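Local atomic coordinates of chromosome segregation protein smc (Pyrococcus furiosus, PDB entry 3KTA), a protein that binds and hydrolyses ATP as part of an SMC ATPase and is probably required for chromosome condensation and partitioning. Residues 79-84 with 103-108; 83-88 with 97-102. All coordinates share one frame; numbering follows the deposited sequence.

Contacts 1 and 2 are successive parts of one beta hairpin, strands 80-87 and 99-106, which forms the middle of a six-stranded antiparallel sheet in the N-terminal ATPase lobe of the SMC protein. Their centres lie about 16 Å apart. The chain enters through 79-84, goes on into 83-88, turns back through residues 89-96 and returns by 97-102 and 103-108, so contact 2 holds the turn end and contact 1 the open end. A83 and I84 belong to both. Strand 3-10 flanks the hairpin on one side and strand 112-116 on the other. The side chain of A80, in contact 1, is about 8 Å from the bound bis(adenosine)-5'-pentaphosphate, whereas contact 2 lies away from the nucleotide and magnesium sites.

Contact 1 of 2, residues 79-84 with 103-108; sequences YAEVAI and RRRVYP
The guanidinium of R105 lies flat on one face of the Y79 ring, planes 10° apart, with CZ 4.1 Å from the ring centroid in a cation-pi stack; R105 CD sits over the same face. At the edge of that guanidinium, NE and NH2 both grip E81 OE1 side-on, NE at 2.7 Å from OE1, while NH1 donates to Y107 OH. Y79 CB in turn rests over one face of the Y107 ring. R103 also reaches OE1 with NH1 (2.8 Å), coming from above the carboxylate plane, so three N-H groups converge on one oxygen and the salt-bridge network probably keeps E81 ionised. The bend at chi3 of R105 (-68°) carries its head over to the neighbouring strand, where it meets both Y79 and E81. Beneath, A80 and V106, then V82 and R104, form hydrogen-bonded antiparallel pairs, and A80 CB touches V106 CG1 at 3.7 Å. On this other face V82 and V106 pack against F48 of helix 39-49, and R104 sends its head to the carbonyls of F48 and G52. Y79 OH hydrogen-bonds K10 NZ of strand 3-10, and W115 of strand 112-116 meets R103 and R105.

Contact 2 of 2, residues 83-88 with 97-102; sequences AIYFNN and EDEVVI
At the turn end of the beta hairpin formed by strands 80-87 and 99-106, Y85 and V101 form a non-hydrogen-bonded antiparallel pair, their side chains side by side on one face. V101 CG1 lies over one face of the Y85 ring, 3.9 Å from its centroid in a CH-pi contact, offset toward the rim, while V101 CG2 comes to 3.5 Å from Y85 CD2. With Y85 CG beside its own backbone N (chi1 -67°), the ring runs alongside V101, and E99 OE2 reaches its edge in the ring plane, the carboxylate turned 75° from the ring. Y85 OH hydrogen-bonds E8 OE1 of strand 3-10.

I84 with I102 and F86 with V100 are the hydrogen-bonded pairs, each joined by two N-H to O bonds; F86 N donates to V100 O at 2.8 Å. These four side chains occupy the opposite face. I84 CG2 lies 3.8 Å from I102 CB, and V100 O meets the edge of the F86 ring. I84 and I102 reach V49 of helix 39-49, and I102 also touches helix 123-132.

Past the strand end N88 is bound twice: its N donates to D98 O from above the carbonyl plane, and its ND2 to E97 O at 3.0 Å with an N-H...O angle of 153°. N88 OD1 accepts from the backbone N of F93.

The chemistry thus divides by face, with aliphatic and phenyl groups buried on the I84, F86, V100 and I102 face and Y85, N87 and E99 giving the other, which V101 shares, a more polar character. The buried amide of N88, bonded at both nitrogen and oxygen, joins the outgoing arm to E97 on the returning arm and to F93 within the turn.

Contact 1 of 2, residues 79-84 with 103-108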
ATOM      1  N   TYR A  79      -8.206  -3.749 -25.424  1.00 28.21           N
ATOM      2  CA  TYR A  79      -7.390  -4.386 -24.392  1.00 23.74           C
ATOM      3  C   TYR A  79      -7.229  -3.385 -23.255  1.00 21.82           C
ATOM      4  O   TYR A  79      -7.628  -2.237 -23.390  1.00 21.79           O
ATOM      5  CB  TYR A  79      -6.011  -4.725 -24.940  1.00 25.06           C
ATOM      6  CG  TYR A  79      -5.377  -3.553 -25.631  1.00 24.58           C
ATOM      7  CD1 TYR A  79      -5.364  -3.466 -27.014  1.00 27.76           C
ATOM      8  CD2 TYR A  79      -4.815  -2.513 -24.903  1.00 24.29           C
ATOM      9  CE1 TYR A  79      -4.793  -2.394 -27.648  1.00 27.63           C
ATOM     10  CE2 TYR A  79      -4.247  -1.438 -25.526  1.00 23.84           C
ATOM     11  CZ  TYR A  79      -4.236  -1.381 -26.904  1.00 27.98           C
ATOM     12  OH  TYR A  79      -3.677  -0.299 -27.529  1.00 28.19           O
ATOM     13  N   ALA A  80      -6.626  -3.824 -22.158  1.00 22.23           N
ATOM     14  CA  ALA A  80      -6.276  -2.922 -21.058  1.00 21.17           C
ATOM     15  C   ALA A  80      -4.758  -2.840 -20.954  1.00 19.89           C
ATOM     16  O   ALA A  80      -4.070  -3.853 -21.017  1.00 21.36           O
ATOM     17  CB  ALA A  80      -6.874  -3.419 -19.753  1.00 21.37           C
ATOM     18  N   GLU A  81      -4.240  -1.631 -20.790  1.00 17.50           N
ATOM     19  CA  GLU A  81      -2.802  -1.456 -20.658  1.00 18.02           C
ATOM     20  C   GLU A  81      -2.424  -0.497 -19.531  1.00 17.83           C
ATOM     21  O   GLU A  81      -3.031   0.557 -19.369  1.00 19.88           O
ATOM     22  CB  GLU A  81      -2.226  -0.951 -21.973  1.00 19.51           C
ATOM     23  CG  GLU A  81      -0.741  -0.647 -21.931  1.00 22.77           C
ATOM     24  CD  GLU A  81      -0.221  -0.256 -23.297  0.64 24.88           C
ATOM     25  OE1 GLU A  81      -0.121  -1.146 -24.166  0.88 25.61           O
ATOM     26  OE2 GLU A  81       0.080   0.934 -23.498  0.51 27.53           O
ATOM     27  N   VAL A  82      -1.404  -0.867 -18.765  1.00 14.11           N
ATOM     28  CA  VAL A  82      -0.846   0.027 -17.759  1.00 14.03           C
ATOM     29  C   VAL A  82       0.656   0.121 -17.968  1.00 13.13           C
ATOM     30  O   VAL A  82       1.322  -0.899 -18.186  1.00 15.51           O
ATOM     31  CB  VAL A  82      -1.136  -0.481 -16.334  1.00 15.45           C
ATOM     32  CG1 VAL A  82      -0.520   0.452 -15.280  1.00 14.90           C
ATOM     33  CG2 VAL A  82      -2.650  -0.585 -16.121  1.00 14.64           C
ATOM     34  N   ALA A  83       1.170   1.346 -17.929  1.00 15.21           N
ATOM     35  CA  ALA A  83       2.608   1.567 -17.883  1.00 15.22           C
ATOM     36  C   ALA A  83       2.962   2.231 -16.561  1.00 14.67           C
ATOM     37  O   ALA A  83       2.278   3.157 -16.117  1.00 15.81           O
ATOM     38  CB  ALA A  83       3.062   2.432 -19.048  1.00 17.62           C
ATOM     39  N   ILE A  84       4.027   1.753 -15.927  1.00 14.04           N
ATOM     40  CA  ILE A  84       4.493   2.347 -14.689  1.00 12.83           C
ATOM     41  C   ILE A  84       5.925   2.861 -14.888  1.00 14.51           C
ATOM     42  O   ILE A  84       6.774   2.163 -15.464  1.00 15.24           O
ATOM     43  CB  ILE A  84       4.370   1.350 -13.502  1.00 12.71           C
ATOM     44  CG1 ILE A  84       4.684   2.056 -12.174  1.00 14.52           C
ATOM     45  CG2 ILE A  84       5.268   0.099 -13.719  1.00 13.98           C
ATOM     46  CD1 ILE A  84       4.313   1.218 -10.946  1.00 14.61           C
ATOM     47  N   ARG A 103       5.509  -2.114 -18.709  1.00 13.90           N
ATOM     48  CA  ARG A 103       4.180  -2.011 -19.305  1.00 14.12           C
ATOM     49  C   ARG A 103       3.581  -3.401 -19.399  1.00 16.34           C
ATOM     50  O   ARG A 103       4.281  -4.359 -19.723  1.00 15.18           O
ATOM     51  CB  ARG A 103       4.247  -1.382 -20.707  1.00 16.38           C
ATOM     52  CG  ARG A 103       2.902  -1.304 -21.411  1.00 19.35           C
ATOM     53  CD  ARG A 103       2.870  -0.158 -22.418  1.00 24.69           C
ATOM     54  NE  ARG A 103       3.924  -0.265 -23.421  1.00 25.47           N
ATOM     55  CZ  ARG A 103       3.741  -0.734 -24.654  1.00 28.10           C
ATOM     56  NH1 ARG A 103       2.542  -1.157 -25.039  1.00 25.39           N
ATOM     57  NH2 ARG A 103       4.765  -0.783 -25.502  1.00 27.16           N
ATOM     58  N   ARG A 104       2.288  -3.502 -19.105  1.00 13.32           N
ATOM     59  CA  ARG A 104       1.552  -4.745 -19.257  1.00 15.08           C
ATOM     60  C   ARG A 104       0.271  -4.467 -20.021  1.00 16.46           C
ATOM     61  O   ARG A 104      -0.448  -3.500 -19.736  1.00 16.55           O
ATOM     62  CB  ARG A 104       1.206  -5.372 -17.905  1.00 14.65           C
ATOM     63  CG  ARG A 104       0.533  -6.719 -18.038  1.00 16.29           C
ATOM     64  CD  ARG A 104       0.043  -7.236 -16.692  1.00 17.67           C
ATOM     65  NE  ARG A 104      -0.667  -8.514 -16.804  1.00 19.18           N
ATOM     66  CZ  ARG A 104      -1.098  -9.210 -15.759  1.00 20.33           C
ATOM     67  NH1 ARG A 104      -0.895  -8.748 -14.528  1.00 18.06           N
ATOM     68  NH2 ARG A 104      -1.738 -10.369 -15.934  1.00 23.18           N
ATOM     69  N   ARG A 105      -0.020  -5.323 -20.990  1.00 15.89           N
ATOM     70  CA  ARG A 105      -1.253  -5.191 -21.753  1.00 18.48           C
ATOM     71  C   ARG A 105      -1.982  -6.528 -21.701  1.00 20.03           C
ATOM     72  O   ARG A 105      -1.378  -7.572 -21.934  1.00 22.04           O
ATOM     73  CB  ARG A 105      -0.929  -4.801 -23.201  1.00 19.72           C
ATOM     74  CG  ARG A 105      -2.131  -4.699 -24.111  1.00 23.27           C
ATOM     75  CD  ARG A 105      -1.703  -4.421 -25.548  1.00 21.32           C
ATOM     76  NE  ARG A 105      -1.117  -3.101 -25.732  1.00 23.37           N
ATOM     77  CZ  ARG A 105      -0.752  -2.616 -26.915  1.00 23.68           C
ATOM     78  NH1 ARG A 105      -0.907  -3.358 -27.999  1.00 27.14           N
ATOM     79  NH2 ARG A 105      -0.225  -1.404 -27.015  1.00 27.19           N
ATOM     80  N   VAL A 106      -3.271  -6.511 -21.371  1.00 18.19           N
ATOM     81  CA  VAL A 106      -4.062  -7.739 -21.391  1.00 21.78           C
ATOM     82  C   VAL A 106      -5.137  -7.648 -22.468  1.00 23.41           C
ATOM     83  O   VAL A 106      -5.768  -6.610 -22.640  1.00 20.94           O
ATOM     84  CB  VAL A 106      -4.731  -8.033 -20.030  1.00 23.63           C
ATOM     85  CG1 VAL A 106      -5.729  -6.940 -19.680  1.00 23.61           C
ATOM     86  CG2 VAL A 106      -5.414  -9.388 -20.063  1.00 26.36           C
ATOM     87  N   TYR A 107      -5.340  -8.748 -23.185  1.00 23.29           N
ATOM     88  CA  TYR A 107      -6.310  -8.805 -24.269  1.00 27.73           C
ATOM     89  C   TYR A 107      -7.593  -9.512 -23.855  1.00 25.62           C
ATOM     90  O   TYR A 107      -7.622 -10.212 -22.847  1.00 26.75           O
ATOM     91  CB  TYR A 107      -5.689  -9.512 -25.477  1.00 26.90           C
ATOM     92  CG  TYR A 107      -4.638  -8.679 -26.163  1.00 24.11           C
ATOM     93  CD1 TYR A 107      -3.305  -8.748 -25.778  1.00 27.91           C
ATOM     94  CD2 TYR A 107      -4.980  -7.800 -27.179  1.00 27.35           C
ATOM     95  CE1 TYR A 107      -2.343  -7.978 -26.408  1.00 27.34           C
ATOM     96  CE2 TYR A 107      -4.031  -7.031 -27.812  1.00 27.94           C
ATOM     97  CZ  TYR A 107      -2.711  -7.123 -27.423  1.00 25.51           C
ATOM     98  OH  TYR A 107      -1.766  -6.352 -28.059  1.00 30.57           O
ATOM     99  N   PRO A 108      -8.665  -9.338 -24.650  1.00 27.68           N
ATOM    100  CA  PRO A 108      -9.946  -9.974 -24.330  1.00 28.42           C
ATOM    101  C   PRO A 108      -9.854 -11.487 -24.120  1.00 29.35           C
ATOM    102  O   PRO A 108     -10.697 -12.050 -23.423  1.00 30.68           O
ATOM    103  CB  PRO A 108     -10.808  -9.638 -25.546  1.00 28.69           C
ATOM    104  CG  PRO A 108     -10.259  -8.360 -26.048  1.00 30.55           C
ATOM    105  CD  PRO A 108      -8.777  -8.418 -25.794  1.00 27.89           C
TER

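Contact 2 of 2, residues 83-88 with 97-102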
ATOM      1  N   ALA A  83       1.170   1.346 -17.929  1.00 15.21           N
ATOM      2  CA  ALA A  83       2.608   1.567 -17.883  1.00 15.22           C
ATOM      3  C   ALA A  83       2.962   2.231 -16.561  1.00 14.67           C
ATOM      4  O   ALA A  83       2.278   3.157 -16.117  1.00 15.81           O
ATOM      5  CB  ALA A  83       3.062   2.432 -19.048  1.00 17.62           C
ATOM      6  N   ILE A  84       4.027   1.753 -15.927  1.00 14.04           N
ATOM      7  CA  ILE A  84       4.493   2.347 -14.689  1.00 12.83           C
ATOM      8  C   ILE A  84       5.925   2.861 -14.888  1.00 14.51           C
ATOM      9  O   ILE A  84       6.774   2.163 -15.464  1.00 15.24           O
ATOM     10  CB  ILE A  84       4.370   1.350 -13.502  1.00 12.71           C
ATOM     11  CG1 ILE A  84       4.684   2.056 -12.174  1.00 14.52           C
ATOM     12  CG2 ILE A  84       5.268   0.099 -13.719  1.00 13.98           C
ATOM     13  CD1 ILE A  84       4.313   1.218 -10.946  1.00 14.61           C
ATOM     14  N   TYR A  85       6.168   4.098 -14.479  1.00 12.93           N
ATOM     15  CA  TYR A  85       7.478   4.741 -14.668  1.00 14.21           C
ATOM     16  C   TYR A  85       8.168   4.877 -13.309  1.00 16.13           C
ATOM     17  O   TYR A  85       7.685   5.606 -12.427  1.00 14.78           O
ATOM     18  CB  TYR A  85       7.300   6.118 -15.326  1.00 15.80           C
ATOM     19  CG  TYR A  85       6.786   6.041 -16.750  1.00 15.85           C
ATOM     20  CD1 TYR A  85       5.485   5.642 -17.018  1.00 15.67           C
ATOM     21  CD2 TYR A  85       7.608   6.340 -17.819  1.00 21.13           C
ATOM     22  CE1 TYR A  85       5.004   5.553 -18.322  1.00 20.70           C
ATOM     23  CE2 TYR A  85       7.141   6.253 -19.129  1.00 22.61           C
ATOM     24  CZ  TYR A  85       5.842   5.856 -19.372  1.00 24.04           C
ATOM     25  OH  TYR A  85       5.372   5.773 -20.672  1.00 27.19           O
ATOM     26  N   PHE A  86       9.278   4.163 -13.125  1.00 14.45           N
ATOM     27  CA  PHE A  86      10.037   4.264 -11.886  1.00 13.24           C
ATOM     28  C   PHE A  86      11.242   5.172 -12.052  1.00 13.99           C
ATOM     29  O   PHE A  86      12.008   5.041 -13.015  1.00 16.61           O
ATOM     30  CB  PHE A  86      10.555   2.900 -11.445  1.00 14.20           C
ATOM     31  CG  PHE A  86       9.518   2.018 -10.835  1.00 12.98           C
ATOM     32  CD1 PHE A  86       8.889   1.035 -11.597  1.00 15.99           C
ATOM     33  CD2 PHE A  86       9.188   2.146  -9.490  1.00 13.82           C
ATOM     34  CE1 PHE A  86       7.934   0.197 -11.030  1.00 12.88           C
ATOM     35  CE2 PHE A  86       8.238   1.306  -8.915  1.00 13.95           C
ATOM     36  CZ  PHE A  86       7.612   0.346  -9.684  1.00 11.21           C
ATOM     37  N   ASN A  87      11.447   6.059 -11.092  1.00 13.49           N
ATOM     38  CA  ASN A  87      12.752   6.687 -10.965  1.00 15.87           C
ATOM     39  C   ASN A  87      13.746   5.682 -10.372  1.00 15.53           C
ATOM     40  O   ASN A  87      13.490   5.088  -9.325  1.00 15.03           O
ATOM     41  CB  ASN A  87      12.658   7.941 -10.096  1.00 15.77           C
ATOM     42  CG  ASN A  87      13.971   8.676 -10.015  1.00 18.12           C
ATOM     43  OD1 ASN A  87      14.940   8.159  -9.478  1.00 16.31           O
ATOM     44  ND2 ASN A  87      14.004   9.894 -10.546  1.00 21.46           N
ATOM     45  N   ASN A  88      14.865   5.473 -11.069  1.00 14.87           N
ATOM     46  CA  ASN A  88      15.879   4.497 -10.665  1.00 14.30           C
ATOM     47  C   ASN A  88      17.237   5.162 -10.519  1.00 17.74           C
ATOM     48  O   ASN A  88      18.277   4.517 -10.696  1.00 16.59           O
ATOM     49  CB  ASN A  88      15.981   3.343 -11.681  1.00 15.60           C
ATOM     50  CG  ASN A  88      16.819   2.176 -11.172  1.00 17.33           C
ATOM     51  OD1 ASN A  88      16.664   1.727 -10.037  1.00 16.03           O
ATOM     52  ND2 ASN A  88      17.714   1.672 -12.025  1.00 17.39           N
ATOM     53  N   GLU A  97      19.971   2.332 -15.792  1.00 19.10           N
ATOM     54  CA  GLU A  97      19.194   3.442 -16.328  1.00 20.59           C
ATOM     55  C   GLU A  97      18.523   4.216 -15.204  1.00 19.25           C
ATOM     56  O   GLU A  97      18.084   3.615 -14.221  1.00 18.35           O
ATOM     57  CB  GLU A  97      18.103   2.912 -17.257  1.00 20.76           C
ATOM     58  CG  GLU A  97      18.624   2.152 -18.462  1.00 25.77           C
ATOM     59  CD  GLU A  97      19.230   3.061 -19.505  0.92 28.29           C
ATOM     60  OE1 GLU A  97      18.918   4.266 -19.493  0.91 27.68           O
ATOM     61  OE2 GLU A  97      20.018   2.566 -20.342  0.90 27.41           O
ATOM     62  N   ASP A  98      18.432   5.534 -15.356  1.00 18.35           N
ATOM     63  CA  ASP A  98      17.730   6.371 -14.377  1.00 19.16           C
ATOM     64  C   ASP A  98      16.221   6.195 -14.389  1.00 16.61           C
ATOM     65  O   ASP A  98      15.547   6.602 -13.442  1.00 16.98           O
ATOM     66  CB  ASP A  98      18.026   7.850 -14.616  1.00 20.75           C
ATOM     67  CG  ASP A  98      19.425   8.236 -14.221  0.56 21.89           C
ATOM     68  OD1 ASP A  98      20.112   7.428 -13.559  1.00 21.10           O
ATOM     69  OD2 ASP A  98      19.829   9.366 -14.569  0.75 21.28           O
ATOM     70  N   GLU A  99      15.691   5.627 -15.470  1.00 19.81           N
ATOM     71  CA  GLU A  99      14.260   5.363 -15.570  1.00 21.18           C
ATOM     72  C   GLU A  99      14.037   3.900 -15.916  1.00 20.39           C
ATOM     73  O   GLU A  99      14.703   3.353 -16.804  1.00 20.10           O
ATOM     74  CB  GLU A  99      13.625   6.255 -16.638  1.00 21.67           C
ATOM     75  CG  GLU A  99      12.128   6.031 -16.830  1.00 25.93           C
ATOM     76  CD  GLU A  99      11.584   6.798 -18.025  0.59 26.66           C
ATOM     77  OE1 GLU A  99      11.805   6.359 -19.177  0.60 29.90           O
ATOM     78  OE2 GLU A  99      10.946   7.845 -17.809  0.96 29.73           O
ATOM     79  N   VAL A 100      13.117   3.256 -15.202  1.00 16.93           N
ATOM     80  CA  VAL A 100      12.713   1.892 -15.514  1.00 15.35           C
ATOM     81  C   VAL A 100      11.223   1.906 -15.790  1.00 15.77           C
ATOM     82  O   VAL A 100      10.439   2.277 -14.913  1.00 16.63           O
ATOM     83  CB  VAL A 100      13.013   0.922 -14.352  1.00 16.28           C
ATOM     84  CG1 VAL A 100      12.362  -0.450 -14.589  1.00 16.11           C
ATOM     85  CG2 VAL A 100      14.537   0.787 -14.142  1.00 17.94           C
ATOM     86  N   VAL A 101      10.839   1.520 -17.006  1.00 15.55           N
ATOM     87  CA  VAL A 101       9.438   1.577 -17.424  1.00 15.18           C
ATOM     88  C   VAL A 101       8.970   0.152 -17.643  1.00 16.33           C
ATOM     89  O   VAL A 101       9.570  -0.605 -18.422  1.00 16.88           O
ATOM     90  CB  VAL A 101       9.262   2.380 -18.743  1.00 16.49           C
ATOM     91  CG1 VAL A 101       7.765   2.492 -19.134  1.00 16.85           C
ATOM     92  CG2 VAL A 101       9.871   3.773 -18.619  1.00 20.49           C
ATOM     93  N   ILE A 102       7.892  -0.219 -16.966  1.00 15.29           N
ATOM     94  CA  ILE A 102       7.289  -1.527 -17.154  1.00 12.48           C
ATOM     95  C   ILE A 102       5.873  -1.333 -17.694  1.00 14.94           C
ATOM     96  O   ILE A 102       5.136  -0.467 -17.220  1.00 15.36           O
ATOM     97  CB  ILE A 102       7.255  -2.319 -15.841  1.00 13.91           C
ATOM     98  CG1 ILE A 102       8.679  -2.628 -15.369  1.00 14.78           C
ATOM     99  CG2 ILE A 102       6.455  -3.590 -16.005  1.00 15.60           C
ATOM    100  CD1 ILE A 102       8.743  -3.180 -13.947  1.00 18.96           C
TER